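Long-range contact in uncharacterized protein TCIL3000_10_9440 (PDB 5KMX), which is of unknown function but is a trypanosome insect stage surface antigen, a putative sensor, represented here by its bilobed ectodomain: residues A[153-158]-A[188-193]. Residues are numbered along the deposited sequence; the frame is centred on the assembly and turned at random.
Sequences VYLATL and QGYEPR
Tyr190 lays its side chain along the backbone of 153-155, starting with CB, which rests on Val153 CG2 at 3.5 Å, the two side chains crossing at about a right angle. With CG anti to the carbonyl carbon (chi1 -77°), CD2 comes 3.2 Å from Leu155 N and CE2 follows beside Leu155 CA. Farther out, Leu155 CD1 sits over one face, a CH-pi contact 4.1 Å from the ring centroid and displaced toward the rim at CZ. At the tip, OH is hydrogen-bonded to Pro90 O of the strand 85-100. Leu155 CD1 also reaches Gln188 CB at 3.6 Å, while the Gln188 chain bends at chi2, CD packing on Leu158 CD1, NE2 bonding Asp185 O and OE1 bonding Tyr159 N. Ala156, turned toward the partner strand at the bulge, sets CB 3.4 Å from Glu191 CD. Tyr154 and Glu191 exchange two backbone hydrogen bonds. Beyond them Gly189 O accepts bonds from both Ala156 N, at 2.8 Å, and Thr157 N, at 3.1 Å, and Gly189 N returns one to Thr157 O. Ala156 and Thr157 thus face the single residue Gly189, a classic beta bulge in the long strand 145-165 where the short strand 189-191 pairs antiparallel with it.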
# COMPACT_ATOMS: atom_id res chain seq x y z
N VAL A 153 -1.28 -6.97 -11.91
CA VAL A 153 -1.72 -7.13 -10.53
C VAL A 153 -2.94 -6.25 -10.28
O VAL A 153 -3.12 -5.23 -10.95
CB VAL A 153 -0.60 -6.78 -9.53
CG1 VAL A 153 0.52 -7.81 -9.61
CG2 VAL A 153 -0.06 -5.38 -9.79
N TYR A 154 -3.77 -6.65 -9.33
CA TYR A 154 -5.10 -6.06 -9.17
C TYR A 154 -5.39 -5.62 -7.74
O TYR A 154 -5.00 -6.28 -6.78
CB TYR A 154 -6.16 -7.05 -9.63
CG TYR A 154 -5.82 -7.70 -10.95
CD1 TYR A 154 -5.05 -8.86 -11.01
CD2 TYR A 154 -6.26 -7.15 -12.15
CE1 TYR A 154 -4.73 -9.45 -12.22
CE2 TYR A 154 -5.94 -7.73 -13.36
CZ TYR A 154 -5.18 -8.88 -13.39
OH TYR A 154 -4.87 -9.47 -14.59
N LEU A 155 -6.09 -4.49 -7.62
CA LEU A 155 -6.30 -3.83 -6.33
C LEU A 155 -7.07 -4.69 -5.33
O LEU A 155 -8.14 -5.20 -5.63
CB LEU A 155 -7.04 -2.51 -6.55
CG LEU A 155 -7.16 -1.57 -5.35
CD1 LEU A 155 -5.80 -1.03 -4.93
CD2 LEU A 155 -8.13 -0.43 -5.66
N ALA A 156 -6.49 -4.84 -4.14
CA ALA A 156 -7.10 -5.61 -3.07
C ALA A 156 -7.31 -4.75 -1.83
O ALA A 156 -8.37 -4.78 -1.21
CB ALA A 156 -6.24 -6.82 -2.73
N THR A 157 -6.28 -3.98 -1.47
CA THR A 157 -6.32 -3.12 -0.29
C THR A 157 -5.89 -1.70 -0.64
O THR A 157 -4.85 -1.50 -1.28
CB THR A 157 -5.43 -3.68 0.83
OG1 THR A 157 -5.75 -5.05 1.07
CG2 THR A 157 -5.62 -2.88 2.11
N LEU A 158 -6.68 -0.73 -0.20
CA LEU A 158 -6.45 0.68 -0.52
C LEU A 158 -6.16 1.49 0.75
O LEU A 158 -7.00 1.57 1.64
CB LEU A 158 -7.67 1.26 -1.24
CG LEU A 158 -7.54 2.70 -1.74
CD1 LEU A 158 -6.52 2.80 -2.86
CD2 LEU A 158 -8.89 3.24 -2.19
N GLN A 188 -0.37 0.72 -3.61
CA GLN A 188 -1.42 0.02 -2.85
C GLN A 188 -1.20 -1.49 -2.86
O GLN A 188 -0.29 -1.99 -3.51
CB GLN A 188 -2.80 0.36 -3.43
CG GLN A 188 -3.02 1.85 -3.69
CD GLN A 188 -3.00 2.69 -2.42
OE1 GLN A 188 -3.01 2.15 -1.31
NE2 GLN A 188 -2.96 4.01 -2.58
N GLY A 189 -2.05 -2.20 -2.13
CA GLY A 189 -1.98 -3.65 -2.07
C GLY A 189 -2.61 -4.27 -3.30
O GLY A 189 -3.84 -4.36 -3.38
N TYR A 190 -1.78 -4.68 -4.24
CA TYR A 190 -2.25 -5.31 -5.48
C TYR A 190 -1.95 -6.81 -5.47
O TYR A 190 -0.88 -7.23 -5.03
CB TYR A 190 -1.60 -4.65 -6.70
CG TYR A 190 -2.21 -3.32 -7.07
CD1 TYR A 190 -1.78 -2.14 -6.47
CD2 TYR A 190 -3.22 -3.24 -8.02
CE1 TYR A 190 -2.33 -0.92 -6.81
CE2 TYR A 190 -3.78 -2.03 -8.36
CZ TYR A 190 -3.33 -0.87 -7.76
OH TYR A 190 -3.89 0.34 -8.10
N GLU A 191 -2.90 -7.60 -5.97
CA GLU A 191 -2.78 -9.06 -5.98
C GLU A 191 -2.78 -9.63 -7.40
O GLU A 191 -3.36 -9.02 -8.31
CB GLU A 191 -3.93 -9.69 -5.18
CG GLU A 191 -3.85 -9.49 -3.68
CD GLU A 191 -5.07 -10.02 -2.95
OE1 GLU A 191 -4.96 -10.33 -1.75
OE2 GLU A 191 -6.15 -10.13 -3.59
N PRO A 192 -2.12 -10.79 -7.61
CA PRO A 192 -2.15 -11.44 -8.92
C PRO A 192 -3.56 -11.84 -9.37
O PRO A 192 -3.82 -11.90 -10.57
CB PRO A 192 -1.28 -12.69 -8.71
CG PRO A 192 -0.37 -12.32 -7.60
CD PRO A 192 -1.18 -11.45 -6.69
N ARG A 193 -4.44 -12.12 -8.41
CA ARG A 193 -5.83 -12.46 -8.71
C ARG A 193 -6.77 -11.43 -8.07
O ARG A 193 -6.76 -11.24 -6.86
CB ARG A 193 -6.17 -13.87 -8.21
CG ARG A 193 -7.48 -14.42 -8.74
CD ARG A 193 -7.84 -15.76 -8.12
NE ARG A 193 -9.05 -16.32 -8.71
CZ ARG A 193 -10.29 -16.00 -8.34
NH1 ARG A 193 -10.50 -15.11 -7.38
NH2 ARG A 193 -11.33 -16.57 -8.94